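Local coordinates for bacterial leucyl aminopeptidase (Legionella pneumophila, PDB 6ESL), which probably removes N-terminal residues from peptides and proteins as a secreted, zinc-dependent exopeptidase, at residues V20-Q25 against V52-V57; T296-T301 against E351-D356. All coordinates share one frame; numbering follows the deposited sequence.

Interaction 1: V20-Q25 against V52-V57; sequences VHEQLQ and VLSSDV
Glu22 lays its carboxylate against the side chain of Ser54, yet both of its oxygens find their polar partners outside these two segments. Glu22 OE1 comes within 3.0 Å of Ser54 CB, and Val57 CG2 touches the same oxygen at 3.6 Å. Arg258 of the second subunit makes a salt bridge to OE1. OE2 is hydrogen-bonded to Tyr186 of the second subunit and to Asn74 of its own chain. The carboxylate thus has three polar partners, two of them on the second subunit, and the arginine probably favours its charged form. Its reach follows from the torsions: CG stands beside the backbone N (chi1 -51°), and the chain is extended from there on.

The backbones pair as antiparallel strands. Glu22 and Val52 form a hydrogen-bonded pair, with Glu22 N to Val52 O and Val52 N to Glu22 O both at 2.9 Å. His21 and Leu53 form the next, non-hydrogen-bonded pair, and their side chains diverge. Past Leu53 the chain bends into a 3-10 turn, but one more bond is kept: Ser54 N donates to Val20 O at 2.8 Å. Ser54 OG adds a weak bond to the same carbonyl, so one residue grips Val20 O twice. Ser54 O in turn accepts from Arg258 of the second subunit. On the face that carries Glu22 and Val52, Leu24 CD1 meets Val52 CG2 at 4.0 Å, the two side chains crossing at about a right angle.

The contact joins the two central strands of a four-stranded antiparallel sheet in the N-terminal part of the chain, near the end where 47-53 runs out. Strand 21-27 lies between strands 47-53 and 73-74, strand 39-43 follows beyond 47-53, and Val57 opens helix 57-67.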
ATOM      1  N   VAL B  20      -3.154  12.106 -39.498  1.00 59.61           N
ATOM      2  CA  VAL B  20      -3.992  12.648 -38.390  1.00 58.01           C
ATOM      3  C   VAL B  20      -3.143  13.134 -37.230  1.00 56.62           C
ATOM      4  O   VAL B  20      -1.964  12.810 -37.153  1.00 57.80           O
ATOM      5  CB  VAL B  20      -5.104  11.662 -37.866  1.00 58.24           C
ATOM      6  CG1 VAL B  20      -6.110  11.379 -38.955  1.00 60.90           C
ATOM      7  CG2 VAL B  20      -4.608  10.336 -37.354  1.00 55.91           C
ATOM      8  N   HIS B  21      -3.786  13.982 -36.409  1.00 53.55           N
ATOM      9  CA  HIS B  21      -3.077  14.419 -35.247  1.00 52.20           C
ATOM     10  C   HIS B  21      -3.682  13.686 -34.080  1.00 48.91           C
ATOM     11  O   HIS B  21      -4.860  13.433 -34.064  1.00 49.72           O
ATOM     12  CB  HIS B  21      -3.269  15.940 -34.921  1.00 53.30           C
ATOM     13  CG  HIS B  21      -2.761  16.887 -35.953  1.00 56.87           C
ATOM     14  ND1 HIS B  21      -3.099  18.235 -35.995  1.00 57.70           N
ATOM     15  CD2 HIS B  21      -1.863  16.699 -36.948  1.00 57.62           C
ATOM     16  CE1 HIS B  21      -2.449  18.821 -36.982  1.00 59.14           C
ATOM     17  NE2 HIS B  21      -1.668  17.921 -37.552  1.00 59.03           N
ATOM     18  N   GLU B  22      -2.943  13.628 -32.998  1.00 44.39           N
ATOM     19  CA  GLU B  22      -3.336  13.067 -31.721  1.00 41.01           C
ATOM     20  C   GLU B  22      -2.914  13.966 -30.578  1.00 39.13           C
ATOM     21  O   GLU B  22      -1.989  14.754 -30.691  1.00 40.89           O
ATOM     22  CB  GLU B  22      -2.765  11.641 -31.533  1.00 39.48           C
ATOM     23  CG  GLU B  22      -3.037  10.690 -32.696  1.00 39.55           C
ATOM     24  CD  GLU B  22      -2.695   9.223 -32.432  1.00 37.73           C
ATOM     25  OE1 GLU B  22      -1.742   8.774 -33.057  1.00 38.19           O
ATOM     26  OE2 GLU B  22      -3.444   8.565 -31.722  1.00 35.92           O
ATOM     27  N   GLN B  23      -3.672  13.937 -29.536  1.00 37.69           N
ATOM     28  CA  GLN B  23      -3.382  14.639 -28.342  1.00 37.35           C
ATOM     29  C   GLN B  23      -2.941  13.663 -27.247  1.00 36.61           C
ATOM     30  O   GLN B  23      -3.648  12.663 -26.875  1.00 36.25           O
ATOM     31  CB  GLN B  23      -4.553  15.464 -27.870  1.00 37.51           C
ATOM     32  CG  GLN B  23      -4.996  16.474 -29.004  1.00 39.52           C
ATOM     33  CD  GLN B  23      -5.801  15.816 -30.150  1.00 39.42           C
ATOM     34  OE1 GLN B  23      -6.722  15.040 -29.829  1.00 39.93           O
ATOM     35  NE2 GLN B  23      -5.412  15.997 -31.334  1.00 38.60           N
ATOM     36  N   LEU B  24      -1.799  14.051 -26.666  1.00 36.20           N
ATOM     37  CA  LEU B  24      -1.130  13.263 -25.574  1.00 35.20           C
ATOM     38  C   LEU B  24      -0.981  14.080 -24.335  1.00 34.17           C
ATOM     39  O   LEU B  24      -0.571  15.268 -24.444  1.00 35.20           O
ATOM     40  CB  LEU B  24       0.218  12.847 -26.071  1.00 35.63           C
ATOM     41  CG  LEU B  24       0.267  12.152 -27.410  1.00 36.38           C
ATOM     42  CD1 LEU B  24       1.678  11.787 -27.764  1.00 36.89           C
ATOM     43  CD2 LEU B  24      -0.650  10.923 -27.369  1.00 35.96           C
ATOM     44  N   GLN B  25      -1.296  13.476 -23.195  1.00 33.13           N
ATOM     45  CA  GLN B  25      -1.013  14.029 -21.888  1.00 33.48           C
ATOM     46  C   GLN B  25       0.359  13.501 -21.459  1.00 33.86           C
ATOM     47  O   GLN B  25       0.530  12.279 -21.398  1.00 31.83           O
ATOM     48  CB  GLN B  25      -2.035  13.758 -20.842  1.00 33.09           C
ATOM     49  CG  GLN B  25      -1.812  14.518 -19.553  1.00 34.46           C
ATOM     50  CD  GLN B  25      -3.026  14.486 -18.590  1.00 34.78           C
ATOM     51  OE1 GLN B  25      -2.868  14.455 -17.364  1.00 37.97           O
ATOM     52  NE2 GLN B  25      -4.226  14.418 -19.158  1.00 34.87           N
ATOM     53  N   VAL B  52       0.202  16.405 -31.593  1.00 41.42           N
ATOM     54  CA  VAL B  52       1.271  15.980 -32.458  1.00 41.97           C
ATOM     55  C   VAL B  52       0.731  15.191 -33.612  1.00 42.88           C
ATOM     56  O   VAL B  52      -0.369  14.762 -33.569  1.00 44.54           O
ATOM     57  CB  VAL B  52       2.237  15.052 -31.714  1.00 41.01           C
ATOM     58  CG1 VAL B  52       2.825  15.766 -30.537  1.00 40.82           C
ATOM     59  CG2 VAL B  52       1.520  13.795 -31.263  1.00 39.38           C
ATOM     60  N   LEU B  53       1.504  15.029 -34.660  1.00 44.22           N
ATOM     61  CA  LEU B  53       1.100  14.178 -35.752  1.00 45.78           C
ATOM     62  C   LEU B  53       1.126  12.734 -35.267  1.00 46.11           C
ATOM     63  O   LEU B  53       1.988  12.372 -34.504  1.00 46.26           O
ATOM     64  CB  LEU B  53       2.090  14.243 -36.875  1.00 47.71           C
ATOM     65  CG  LEU B  53       2.228  15.460 -37.769  1.00 50.45           C
ATOM     66  CD1 LEU B  53       3.018  15.018 -38.967  1.00 51.67           C
ATOM     67  CD2 LEU B  53       0.869  15.950 -38.177  1.00 52.05           C
ATOM     68  N   SER B  54       0.245  11.878 -35.768  1.00 45.07           N
ATOM     69  CA  SER B  54       0.229  10.462 -35.389  1.00 44.16           C
ATOM     70  C   SER B  54       1.472   9.698 -35.802  1.00 43.27           C
ATOM     71  O   SER B  54       1.846   8.736 -35.190  1.00 42.86           O
ATOM     72  CB  SER B  54      -1.017   9.730 -35.858  1.00 43.88           C
ATOM     73  OG  SER B  54      -1.052   9.660 -37.237  1.00 46.41           O
ATOM     74  N   SER B  55       2.073  10.122 -36.885  1.00 43.36           N
ATOM     75  CA  SER B  55       3.282   9.560 -37.384  1.00 45.04           C
ATOM     76  C   SER B  55       4.477   9.788 -36.449  1.00 44.99           C
ATOM     77  O   SER B  55       5.491   9.236 -36.665  1.00 45.30           O
ATOM     78  CB  SER B  55       3.577  10.162 -38.756  1.00 47.62           C
ATOM     79  OG  SER B  55       3.778  11.525 -38.653  1.00 48.08           O
ATOM     80  N   ASP B  56       4.366  10.669 -35.478  1.00 44.73           N
ATOM     81  CA  ASP B  56       5.445  10.974 -34.530  1.00 44.61           C
ATOM     82  C   ASP B  56       5.252  10.323 -33.162  1.00 42.14           C
ATOM     83  O   ASP B  56       6.136  10.486 -32.308  1.00 42.69           O
ATOM     84  CB  ASP B  56       5.595  12.530 -34.365  1.00 46.27           C
ATOM     85  CG  ASP B  56       6.142  13.200 -35.544  1.00 48.45           C
ATOM     86  OD1 ASP B  56       6.918  12.637 -36.324  1.00 50.90           O
ATOM     87  OD2 ASP B  56       5.811  14.398 -35.777  1.00 53.02           O
ATOM     88  N   VAL B  57       4.140   9.623 -32.918  1.00 38.89           N
ATOM     89  CA  VAL B  57       3.834   9.069 -31.613  1.00 37.22           C
ATOM     90  C   VAL B  57       4.845   8.024 -31.189  1.00 36.93           C
ATOM     91  O   VAL B  57       5.212   7.987 -30.043  1.00 35.84           O
ATOM     92  CB  VAL B  57       2.380   8.533 -31.545  1.00 35.52           C
ATOM     93  CG1 VAL B  57       2.097   7.713 -30.352  1.00 34.37           C
ATOM     94  CG2 VAL B  57       1.377   9.702 -31.621  1.00 35.87           C
TER

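Interaction 2: T296-T301 against E351-D356; sequences TMWVFT and ETSFAD
The strand segment 296-301 and the irregular segment 351-356 run at 53° to each other, and no hydrogen bond joins them; the closest CA atoms, of Trp298 and Thr352, are 5.9 Å apart. In the alpha/beta zinc exopeptidase fold of family M28, this is a contact between strand 297-300, next to the outermost strand 324-327 of the mixed sheet, and the loop that follows strand 346-350. Trp298 still pairs through its backbone with Cys350; after Cys350 the 351-356 segment leaves the sheet and passes over the indole.

Trp298 carries the contact with one ring face. The peptide between Thr352 and Ser353 lies on it, with Ser353 N 3.3 Å above the ring plane, toward the rim. Ser353 CB makes a CH-pi contact with the six-membered ring, 3.5 Å from its centroid and 11° off the normal. Thr296 CG2 sits over the rim of the opposite face. CB of Trp298 points toward the loop, and with CG beside the backbone N (chi1 -68°) the ring presents a face to it.

Phe300 meets the loop with its edge. Thr352 O lies in the ring plane, 3.4 Å from Phe300 CE1. This buried oxygen has no hydrogen-bond partner in the model, and the ring C-H edge is what faces it. The same ring also touches Phe348. Next along the loop, Phe354 CB packs against Phe300 CE2, and Phe354 N bonds to Ser327 OG on strand 324-327.

Glu351 turns away from the strand. Its OE1 accepts from the backbone N of Gly287 and Tyr288, and the side chain is about 9 Å from a bound zinc ion. The loop is braced internally by an ST motif: Ser353 OG accepts from Asp356 N at 2.9 Å.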
ATOM      1  N   THR B 296       2.340 -14.345  12.582  1.00 26.79           N
ATOM      2  CA  THR B 296       2.060 -13.276  11.674  1.00 25.37           C
ATOM      3  C   THR B 296       2.087 -11.894  12.343  1.00 24.21           C
ATOM      4  O   THR B 296       1.530 -11.713  13.465  1.00 25.18           O
ATOM      5  CB  THR B 296       0.655 -13.509  11.065  1.00 25.27           C
ATOM      6  OG1 THR B 296       0.609 -14.752  10.330  1.00 25.62           O
ATOM      7  CG2 THR B 296       0.244 -12.360  10.101  1.00 25.64           C
ATOM      8  N   MET B 297       2.700 -10.941  11.671  1.00 23.05           N
ATOM      9  CA  MET B 297       2.689  -9.556  12.069  1.00 23.07           C
ATOM     10  C   MET B 297       1.891  -8.772  11.028  1.00 21.52           C
ATOM     11  O   MET B 297       1.936  -9.075   9.879  1.00 23.33           O
ATOM     12  CB  MET B 297       4.146  -9.013  12.232  1.00 24.73           C
ATOM     13  CG  MET B 297       4.906  -9.758  13.360  1.00 25.85           C
ATOM     14  SD  MET B 297       6.717  -9.467  13.273  1.00 27.53           S
ATOM     15  CE  MET B 297       6.722  -7.895  14.068  1.00 27.95           C
ATOM     16  N   TRP B 298       1.165  -7.760  11.476  1.00 21.53           N
ATOM     17  CA  TRP B 298       0.156  -7.053  10.688  1.00 21.35           C
ATOM     18  C   TRP B 298       0.632  -5.645  10.364  1.00 21.89           C
ATOM     19  O   TRP B 298       1.067  -4.933  11.240  1.00 20.96           O
ATOM     20  CB  TRP B 298      -1.172  -7.057  11.454  1.00 21.60           C
ATOM     21  CG  TRP B 298      -1.746  -8.413  11.533  1.00 22.52           C
ATOM     22  CD1 TRP B 298      -1.437  -9.389  12.500  1.00 22.55           C
ATOM     23  CD2 TRP B 298      -2.746  -9.014  10.683  1.00 23.23           C
ATOM     24  NE1 TRP B 298      -2.172 -10.515  12.254  1.00 23.13           N
ATOM     25  CE2 TRP B 298      -3.007 -10.304  11.186  1.00 24.08           C
ATOM     26  CE3 TRP B 298      -3.506  -8.561   9.611  1.00 24.49           C
ATOM     27  CZ2 TRP B 298      -3.902 -11.159  10.609  1.00 25.52           C
ATOM     28  CZ3 TRP B 298      -4.478  -9.436   9.056  1.00 26.04           C
ATOM     29  CH2 TRP B 298      -4.659 -10.692   9.564  1.00 26.53           C
ATOM     30  N   VAL B 299       0.510  -5.232   9.106  1.00 20.86           N
ATOM     31  CA  VAL B 299       0.840  -3.903   8.689  1.00 21.29           C
ATOM     32  C   VAL B 299      -0.466  -3.198   8.439  1.00 20.69           C
ATOM     33  O   VAL B 299      -1.303  -3.675   7.590  1.00 20.56           O
ATOM     34  CB  VAL B 299       1.768  -3.946   7.429  1.00 23.93           C
ATOM     35  CG1 VAL B 299       2.057  -2.567   6.860  1.00 23.86           C
ATOM     36  CG2 VAL B 299       3.121  -4.523   7.795  1.00 25.56           C
ATOM     37  N   PHE B 300      -0.674  -2.066   9.117  1.00 20.09           N
ATOM     38  CA  PHE B 300      -1.875  -1.280   9.006  1.00 20.38           C
ATOM     39  C   PHE B 300      -1.785  -0.300   7.829  1.00 20.22           C
ATOM     40  O   PHE B 300      -0.827   0.377   7.631  1.00 21.31           O
ATOM     41  CB  PHE B 300      -2.324  -0.629  10.314  1.00 20.13           C
ATOM     42  CG  PHE B 300      -3.035  -1.594  11.177  1.00 22.98           C
ATOM     43  CD1 PHE B 300      -2.339  -2.695  11.723  1.00 26.79           C
ATOM     44  CD2 PHE B 300      -4.412  -1.635  11.240  1.00 25.37           C
ATOM     45  CE1 PHE B 300      -3.008  -3.739  12.408  1.00 27.77           C
ATOM     46  CE2 PHE B 300      -5.100  -2.681  11.925  1.00 27.02           C
ATOM     47  CZ  PHE B 300      -4.389  -3.677  12.571  1.00 27.94           C
ATOM     48  N   THR B 301      -2.789  -0.408   6.969  1.00 22.47           N
ATOM     49  CA  THR B 301      -2.852   0.365   5.741  1.00 22.18           C
ATOM     50  C   THR B 301      -3.635   1.681   5.770  1.00 25.17           C
ATOM     51  O   THR B 301      -3.629   2.414   4.779  1.00 25.16           O
ATOM     52  CB  THR B 301      -3.349  -0.531   4.594  1.00 23.14           C
ATOM     53  OG1 THR B 301      -4.710  -0.900   4.837  1.00 24.51           O
ATOM     54  CG2 THR B 301      -2.501  -1.799   4.526  1.00 24.62           C
ATOM     55  N   GLU B 351       0.199  -6.311  16.405  1.00 20.00           N
ATOM     56  CA  GLU B 351       0.158  -7.691  16.883  1.00 21.74           C
ATOM     57  C   GLU B 351      -0.943  -8.552  16.283  1.00 21.99           C
ATOM     58  O   GLU B 351      -0.778  -9.786  16.181  1.00 22.88           O
ATOM     59  CB  GLU B 351      -0.004  -7.733  18.416  1.00 21.44           C
ATOM     60  CG  GLU B 351      -1.341  -7.078  18.879  1.00 21.50           C
ATOM     61  CD  GLU B 351      -1.542  -6.943  20.391  1.00 22.75           C
ATOM     62  OE1 GLU B 351      -0.543  -6.957  21.101  1.00 23.13           O
ATOM     63  OE2 GLU B 351      -2.724  -6.839  20.805  1.00 23.62           O
ATOM     64  N   THR B 352      -2.056  -7.943  15.905  1.00 22.52           N
ATOM     65  CA  THR B 352      -3.178  -8.643  15.322  1.00 22.71           C
ATOM     66  C   THR B 352      -3.819  -7.786  14.236  1.00 21.47           C
ATOM     67  O   THR B 352      -3.578  -6.587  14.117  1.00 21.86           O
ATOM     68  CB  THR B 352      -4.328  -8.930  16.326  1.00 24.54           C
ATOM     69  OG1 THR B 352      -4.837  -7.695  16.804  1.00 25.30           O
ATOM     70  CG2 THR B 352      -3.868  -9.655  17.574  1.00 26.08           C
ATOM     71  N   SER B 353      -4.723  -8.389  13.515  1.00 22.81           N
ATOM     72  CA  SER B 353      -5.633  -7.578  12.708  1.00 24.67           C
ATOM     73  C   SER B 353      -6.573  -6.803  13.622  1.00 25.94           C
ATOM     74  O   SER B 353      -6.744  -7.102  14.818  1.00 25.33           O
ATOM     75  CB  SER B 353      -6.499  -8.487  11.785  1.00 24.71           C
ATOM     76  OG  SER B 353      -7.464  -9.202  12.607  1.00 27.78           O
ATOM     77  N   PHE B 354      -7.272  -5.882  13.011  1.00 27.89           N
ATOM     78  CA  PHE B 354      -8.345  -5.122  13.672  1.00 30.83           C
ATOM     79  C   PHE B 354      -9.513  -6.000  14.117  1.00 32.66           C
ATOM     80  O   PHE B 354      -9.937  -5.941  15.294  1.00 32.10           O
ATOM     81  CB  PHE B 354      -8.875  -3.996  12.779  1.00 33.70           C
ATOM     82  CG  PHE B 354      -9.960  -3.200  13.468  1.00 37.34           C
ATOM     83  CD1 PHE B 354      -9.633  -2.288  14.511  1.00 36.03           C
ATOM     84  CD2 PHE B 354     -11.327  -3.421  13.127  1.00 41.16           C
ATOM     85  CE1 PHE B 354     -10.604  -1.610  15.186  1.00 39.71           C
ATOM     86  CE2 PHE B 354     -12.330  -2.722  13.823  1.00 44.75           C
ATOM     87  CZ  PHE B 354     -11.962  -1.824  14.847  1.00 43.26           C
ATOM     88  N   ALA B 355      -9.929  -6.880  13.257  1.00 34.52           N
ATOM     89  CA  ALA B 355     -10.980  -7.790  13.550  1.00 37.33           C
ATOM     90  C   ALA B 355     -10.674  -8.781  14.676  1.00 39.36           C
ATOM     91  O   ALA B 355     -11.530  -9.108  15.385  1.00 44.66           O
ATOM     92  CB  ALA B 355     -11.377  -8.529  12.309  1.00 38.12           C
ATOM     93  N   ASP B 356      -9.409  -9.191  14.757  1.00 36.67           N
ATOM     94  CA  ASP B 356      -8.904 -10.169  15.721  1.00 38.24           C
ATOM     95  C   ASP B 356      -8.079  -9.574  16.865  1.00 35.09           C
ATOM     96  O   ASP B 356      -7.284 -10.276  17.490  1.00 38.54           O
ATOM     97  CB  ASP B 356      -8.091 -11.249  15.002  1.00 46.08           C
ATOM     98  CG  ASP B 356      -8.907 -12.004  13.971  1.00 48.81           C
ATOM     99  OD1 ASP B 356     -10.105 -11.690  13.813  1.00 47.00           O
ATOM    100  OD2 ASP B 356      -8.350 -12.912  13.320  1.00 58.61           O
TER

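Interaction 1 and interaction 2 lie in separate parts of the chain. Their centres are 49 Å apart and their nearest atoms about 25 Å apart. They come in series: 20-25 and 52-57 meet before 296-301 and 351-356 begin. They share no sheet. The first belongs to the four-stranded antiparallel sheet near the N-terminus, the second to the eight-stranded mixed sheet of the peptidase part. Both touch the second subunit. Interaction 1 meets its Arg258, Tyr186 and Trp185, among others; interaction 2 meets it through Thr301 and Phe354. Arg258 follows the zinc ligand Glu257, which suggests that the N-terminal sheet of one chain lies near the metal site of the other.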